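Local coordinates for protein internalin C2 (Listeria monocytogenes serotype 4b str. F2365, PDB 4FHO) that is a leucine-rich-repeat protein of the internalin family that probably takes part in bacterial adhesion to, or invasion of, host cells, at residues L24-A27 with V28-A31; V41-A44 with D45-I49; L96-S99 with G100-L103. All blocks are in the same frame, centred on the assembly; numbering follows the deposited sequence.

Contact 1: L24-A27 with V28-A31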
loop_
_atom_site.group_PDB
_atom_site.type_symbol
_atom_site.label_atom_id
_atom_site.label_comp_id
_atom_site.label_asym_id
_atom_site.label_seq_id
_atom_site.Cartn_x
_atom_site.Cartn_y
_atom_site.Cartn_z
ATOM N N LEU A 24 -13.515 11.101 9.339
ATOM C CA LEU A 24 -12.258 10.806 10.025
ATOM C C LEU A 24 -12.308 11.246 11.491
ATOM O O LEU A 24 -11.818 10.527 12.360
ATOM C CB LEU A 24 -11.065 11.431 9.298
ATOM C CG LEU A 24 -9.687 10.873 9.655
ATOM C CD1 LEU A 24 -9.605 9.394 9.306
ATOM C CD2 LEU A 24 -8.599 11.647 8.928
ATOM N N ALA A 25 -12.923 12.404 11.739
ATOM C CA ALA A 25 -13.276 12.877 13.082
ATOM C C ALA A 25 -14.042 11.824 13.860
ATOM O O ALA A 25 -13.719 11.565 15.016
ATOM C CB ALA A 25 -14.109 14.152 13.005
ATOM N N ASN A 26 -15.039 11.202 13.218
ATOM C CA ASN A 26 -15.827 10.141 13.859
ATOM C C ASN A 26 -14.956 8.940 14.247
ATOM O O ASN A 26 -15.129 8.372 15.327
ATOM C CB ASN A 26 -16.998 9.691 12.964
ATOM C CG ASN A 26 -17.916 8.705 13.663
ATOM O OD1 ASN A 26 -18.602 9.061 14.614
ATOM N ND2 ASN A 26 -17.893 7.455 13.225
ATOM N N ALA A 27 -14.004 8.584 13.379
ATOM C CA ALA A 27 -13.088 7.466 13.652
ATOM C C ALA A 27 -12.132 7.766 14.825
ATOM O O ALA A 27 -11.879 6.877 15.638
ATOM C CB ALA A 27 -12.326 7.058 12.395
ATOM N N VAL A 28 -11.635 9.007 14.934
ATOM C CA VAL A 28 -10.780 9.415 16.078
ATOM C C VAL A 28 -11.566 9.477 17.394
ATOM O O VAL A 28 -11.031 9.129 18.446
ATOM C CB VAL A 28 -10.048 10.753 15.804
ATOM C CG1 VAL A 28 -9.280 11.229 17.023
ATOM C CG2 VAL A 28 -9.111 10.568 14.602
ATOM N N LYS A 29 -12.818 9.932 17.322
ATOM C CA LYS A 29 -13.751 9.914 18.457
ATOM C C LYS A 29 -13.893 8.508 19.038
ATOM O O LYS A 29 -13.800 8.336 20.257
ATOM C CB LYS A 29 -15.118 10.473 18.025
ATOM C CG LYS A 29 -16.193 10.563 19.112
ATOM C CD LYS A 29 -17.593 10.358 18.544
ATOM C CE LYS A 29 -17.908 8.882 18.323
ATOM N NZ LYS A 29 -19.098 8.684 17.445
ATOM N N THR A 30 -14.079 7.511 18.167
ATOM C CA THR A 30 -14.181 6.108 18.601
ATOM C C THR A 30 -12.852 5.572 19.148
ATOM O O THR A 30 -12.832 4.950 20.207
ATOM C CB THR A 30 -14.703 5.211 17.459
ATOM O OG1 THR A 30 -15.979 5.707 17.041
ATOM C CG2 THR A 30 -14.847 3.741 17.899
ATOM N N ALA A 31 -11.759 5.832 18.428
ATOM C CA ALA A 31 -10.412 5.391 18.834
ATOM C C ALA A 31 -9.931 5.988 20.173
ATOM O O ALA A 31 -9.207 5.318 20.908
ATOM C CB ALA A 31 -9.402 5.668 17.732
#
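Asn26 and Lys29 meet on the outer face of helix 22-31, where Lys29 NZ donates to Asn26 OD1 over 2.9 Å. The two side chains cross obliquely, and the ammonium nitrogen stands 31° out of the plane of the amide carbonyl. Lys29 reaches it by folding rather than extending: its chain bends at chi2 (-148°) and again at chi3 (80°), which turns the far end back toward the preceding turn. Thr30 adds a second polar link. Its OG1, standing beside its own backbone N, donates to Asn26 O over 3.3 Å, while Thr30 N reaches the same oxygen at 3.1 Å. The two donors come from opposite faces of the carbonyl plane, so one backbone acceptor is gripped twice.

Beneath these side chains lies regular alpha-helical bonding. Val28 N to Leu24 O, Lys29 N to Ala25 O and Ala31 N to Ala27 O each span 3.0 Å, an i to i+4 series that fixes the spacing of the surface residues. Val28 CG2 rests 3.5 Å from Leu24 O, and Ala31 CB 3.5 Å from Ala27 O; both are plain packing against the previous turn. Near the helix ends, Leu24 N makes a weak bond to Asp21 OD1, and Thr32 OG1 is bonded to Val28 O.

The helix is amphipathic. Asn26 and Thr30 are exposed, while Leu24, Ala25 and Val28 are buried. Helix 22-31 belongs to the N-terminal domain that caps the leucine-rich repeats of internalins: Phe19 touches Leu24 and Val28, while Leu24, Ala27, Val28 and Ala31 rest on Leu52 of strand 51-53, the first strand of the parallel sheet, and Val28 also meets Leu46 of helix 43-47 and Ile49 just after it.

Contact 2: V41-A44 with D45-I49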
loop_
_atom_site.group_PDB
_atom_site.type_symbol
_atom_site.label_atom_id
_atom_site.label_comp_id
_atom_site.label_asym_id
_atom_site.label_seq_id
_atom_site.Cartn_x
_atom_site.Cartn_y
_atom_site.Cartn_z
ATOM N N VAL A 41 -9.584 16.575 22.909
ATOM C CA VAL A 41 -8.566 15.533 23.131
ATOM C C VAL A 41 -7.227 16.199 23.460
ATOM O O VAL A 41 -6.955 17.334 23.016
ATOM C CB VAL A 41 -8.419 14.580 21.930
ATOM C CG1 VAL A 41 -9.652 13.705 21.814
ATOM C CG2 VAL A 41 -8.180 15.348 20.640
ATOM N N THR A 42 -6.427 15.515 24.286
ATOM C CA THR A 42 -5.035 15.904 24.558
ATOM C C THR A 42 -4.158 15.253 23.488
ATOM O O THR A 42 -4.630 14.389 22.728
ATOM C CB THR A 42 -4.563 15.436 25.953
ATOM O OG1 THR A 42 -4.588 14.004 26.019
ATOM C CG2 THR A 42 -5.468 15.993 27.044
ATOM N N GLN A 43 -2.891 15.663 23.431
ATOM C CA GLN A 43 -1.901 14.997 22.577
ATOM C C GLN A 43 -1.655 13.545 23.014
ATOM O O GLN A 43 -1.456 12.679 22.155
ATOM C CB GLN A 43 -0.580 15.781 22.515
ATOM C CG GLN A 43 0.484 15.197 21.585
ATOM C CD GLN A 43 -0.023 14.949 20.169
ATOM O OE1 GLN A 43 -0.593 15.843 19.534
ATOM N NE2 GLN A 43 0.177 13.732 19.672
ATOM N N ALA A 44 -1.684 13.291 24.329
ATOM C CA ALA A 44 -1.615 11.920 24.884
ATOM C C ALA A 44 -2.715 10.973 24.359
ATOM O O ALA A 44 -2.435 9.796 24.116
ATOM C CB ALA A 44 -1.638 11.949 26.406
ATOM N N ASP A 45 -3.942 11.484 24.191
ATOM C CA ASP A 45 -5.052 10.702 23.588
ATOM C C ASP A 45 -4.733 10.329 22.146
ATOM O O ASP A 45 -4.937 9.189 21.736
ATOM C CB ASP A 45 -6.374 11.479 23.578
ATOM C CG ASP A 45 -6.894 11.786 24.961
ATOM O OD1 ASP A 45 -7.236 10.834 25.687
ATOM O OD2 ASP A 45 -6.977 12.983 25.300
ATOM N N LEU A 46 -4.231 11.309 21.391
ATOM C CA LEU A 46 -3.792 11.092 20.005
ATOM C C LEU A 46 -2.600 10.123 19.922
ATOM O O LEU A 46 -2.590 9.245 19.064
ATOM C CB LEU A 46 -3.472 12.435 19.324
ATOM C CG LEU A 46 -4.612 13.455 19.176
ATOM C CD1 LEU A 46 -4.163 14.652 18.364
ATOM C CD2 LEU A 46 -5.823 12.822 18.495
ATOM N N ASP A 47 -1.630 10.263 20.832
ATOM C CA ASP A 47 -0.467 9.345 20.897
ATOM C C ASP A 47 -0.818 7.885 21.259
ATOM O O ASP A 47 -0.027 6.985 20.962
ATOM C CB ASP A 47 0.642 9.899 21.828
ATOM C CG ASP A 47 1.440 11.064 21.204
ATOM O OD1 ASP A 47 1.484 11.224 19.968
ATOM O OD2 ASP A 47 2.052 11.835 21.959
ATOM N N GLY A 48 -1.988 7.654 21.876
ATOM C CA GLY A 48 -2.502 6.307 22.155
ATOM C C GLY A 48 -3.270 5.609 21.028
ATOM O O GLY A 48 -3.682 4.472 21.211
ATOM N N ILE A 49 -3.467 6.267 19.875
ATOM C CA ILE A 49 -4.131 5.634 18.714
ATOM C C ILE A 49 -3.098 4.806 17.944
ATOM O O ILE A 49 -2.209 5.359 17.296
ATOM C CB ILE A 49 -4.813 6.657 17.766
ATOM C CG1 ILE A 49 -5.833 7.500 18.538
ATOM C CG2 ILE A 49 -5.509 5.930 16.604
ATOM C CD1 ILE A 49 -6.540 8.553 17.717
#
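This is a local helix-start contact in the N-terminal cap domain, where the chain leaves strand 40-41 and Thr42 and Asp45 close the first turn of helix 43-47. Asp45 OD2 takes two donors: Thr42 N at 2.8 Å, on its anti lone pair, and Thr42 OG1 at 2.7 Å, from 65° out of the carboxylate plane. In return Asp45 N donates to Thr42 OG1 over 3.2 Å. With chi1 at 63°, Thr42 OG1 lies between its own backbone N and carbonyl carbon, which lets it face that amide. This reciprocal exchange is a capping box, with Thr42 as N-cap. The carboxylate's negative charge at the helix start probably interacts favourably with the helix dipole.

Within the same short helix, Asp47 N binds Gln43 O at 2.8 Å in the carbonyl plane. Gln43, bent at chi2, sends NE2 to Asp47 OD1 in a weak 2.8 Å bond, the amide and carboxylate planes lying 56° apart. Gln43 OE1 accepts from Ile9 N, NE2 also bonds Tyr67 O, and Asp47 OD1 takes Asn69 ND2. On the buried side Val41 CG2 touches Leu46 CD2 at 4.1 Å, their side chains nearly perpendicular, and both pack on Ile18 of helix 15-18.

Contact 3: L96-S99 with G100-L103; sequences LELS and GNPL
Leu98 and Asn101 close the bend that follows strand 95-97, and Leu98 O is its focus, accepting two bonds from the same residue. Asn101 N reaches it at 3.3 Å, tilted moderately from the carbonyl plane. Asn101 ND2 comes closer, at 2.9 Å, with a nearly straight N-H...O angle of 169°. This second donor stands 59° above the carbonyl plane, on the same face as the first, although the oxygen lies almost within the plane of the Asn101 amide. The amide gets there because CG stands anti to the carbonyl carbon of Asn101, chi1 -73°, which carries ND2 back over the turn.

The backbone bond defines a type II beta turn from Leu98 to Asn101, with Gly100 at the third position, where its positive phi is readily adopted by glycine. This is the asparagine position of the leucine-rich repeat, the bend at which each coil leaves the parallel sheet. Asn101 also joins its coil to the preceding one: ND2 donates to Leu76 O, and OD1 accepts from Ile81 N. Both polar ends of this buried amide are therefore satisfied, and its rotation is fixed from three directions.

The buried side also holds the apolar pair of the turn. Leu98 and Leu103 cross at about a right angle, meeting through their CD1 atoms at 4.1 Å; Leu103 CD1 also comes within 4.2 Å of Leu98 CB. Both leucines are buried, and Leu103 continues onto Thr123 of the next coil. The less enclosed side, by contrast, is the edge formed by Gly100 and Pro102, both partly exposed. Pro102 centres an inverse gamma turn in which Leu103 N bonds to Asn101 O at 2.8 Å, turning the chain inward again.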
loop_
_atom_site.group_PDB
_atom_site.type_symbol
_atom_site.label_atom_id
_atom_site.label_comp_id
_atom_site.label_asym_id
_atom_site.label_seq_id
_atom_site.Cartn_x
_atom_site.Cartn_y
_atom_site.Cartn_z
ATOM N N LEU A 96 -0.613 0.352 5.564
ATOM C CA LEU A 96 -1.304 1.482 4.916
ATOM C C LEU A 96 -2.207 0.961 3.787
ATOM O O LEU A 96 -1.710 0.413 2.817
ATOM C CB LEU A 96 -0.279 2.482 4.386
ATOM C CG LEU A 96 -0.782 3.766 3.746
ATOM C CD1 LEU A 96 -1.736 4.554 4.648
ATOM C CD2 LEU A 96 0.441 4.586 3.362
ATOM N N GLU A 97 -3.521 1.116 3.949
ATOM C CA GLU A 97 -4.516 0.631 2.981
ATOM C C GLU A 97 -5.231 1.832 2.391
ATOM O O GLU A 97 -6.033 2.482 3.062
ATOM C CB GLU A 97 -5.513 -0.327 3.637
ATOM C CG GLU A 97 -4.872 -1.624 4.145
ATOM C CD GLU A 97 -5.852 -2.536 4.900
ATOM O OE1 GLU A 97 -7.056 -2.575 4.557
ATOM O OE2 GLU A 97 -5.415 -3.223 5.842
ATOM N N LEU A 98 -4.912 2.128 1.133
ATOM C CA LEU A 98 -5.442 3.276 0.406
ATOM C C LEU A 98 -6.201 2.917 -0.860
ATOM O O LEU A 98 -6.516 3.814 -1.659
ATOM C CB LEU A 98 -4.287 4.228 0.103
ATOM C CG LEU A 98 -3.673 4.949 1.300
ATOM C CD1 LEU A 98 -2.451 5.708 0.822
ATOM C CD2 LEU A 98 -4.690 5.887 1.941
ATOM N N SER A 99 -6.520 1.628 -1.022
ATOM C CA SER A 99 -7.277 1.087 -2.165
ATOM C C SER A 99 -8.540 1.904 -2.523
ATOM O O SER A 99 -9.311 2.242 -1.642
ATOM C CB SER A 99 -7.679 -0.370 -1.862
ATOM O OG SER A 99 -8.625 -0.867 -2.799
ATOM N N GLY A 100 -8.724 2.206 -3.807
ATOM C CA GLY A 100 -9.909 2.927 -4.297
ATOM C C GLY A 100 -9.862 4.455 -4.241
ATOM O O GLY A 100 -10.739 5.099 -4.805
ATOM N N ASN A 101 -8.857 5.039 -3.574
ATOM C CA ASN A 101 -8.743 6.481 -3.445
ATOM C C ASN A 101 -8.137 7.080 -4.706
ATOM O O ASN A 101 -7.195 6.522 -5.235
ATOM C CB ASN A 101 -7.888 6.890 -2.224
ATOM C CG ASN A 101 -8.610 6.676 -0.908
ATOM O OD1 ASN A 101 -9.418 7.500 -0.493
ATOM N ND2 ASN A 101 -8.328 5.554 -0.249
ATOM N N PRO A 102 -8.633 8.245 -5.163
ATOM C CA PRO A 102 -8.096 8.859 -6.394
ATOM C C PRO A 102 -6.748 9.556 -6.147
ATOM O O PRO A 102 -6.662 10.779 -6.236
ATOM C CB PRO A 102 -9.201 9.864 -6.758
ATOM C CG PRO A 102 -9.699 10.307 -5.448
ATOM C CD PRO A 102 -9.735 9.053 -4.615
ATOM N N LEU A 103 -5.712 8.791 -5.841
ATOM C CA LEU A 103 -4.399 9.341 -5.449
ATOM C C LEU A 103 -3.639 9.998 -6.600
ATOM O O LEU A 103 -3.089 11.074 -6.414
ATOM C CB LEU A 103 -3.518 8.283 -4.793
ATOM C CG LEU A 103 -4.099 7.547 -3.592
ATOM C CD1 LEU A 103 -3.109 6.461 -3.191
ATOM C CD2 LEU A 103 -4.425 8.481 -2.427
#

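Contacts 1 and 2 both belong to the N-terminal cap and touch through apolar atoms: Val28 CG1 lies 3.9 Å from Ile49 CD1 and 4.1 Å from Leu46 CD2. Each is partly buried and centred on a helix, with polar side chains outward and aliphatic ones against its neighbour, but contact 1 lies within an established helix whereas contact 2 spans a helix start. Contact 3 stands apart in the repeat region, its centre about 19 and 25 Å from those of contacts 1 and 2. It is buried, and its Asn101 amide bonds backbone of its own turn and the preceding coil; Gln43 of the cap also bonds backbone, but Lys29, Asp45 and Asp47 are charged and partly exposed.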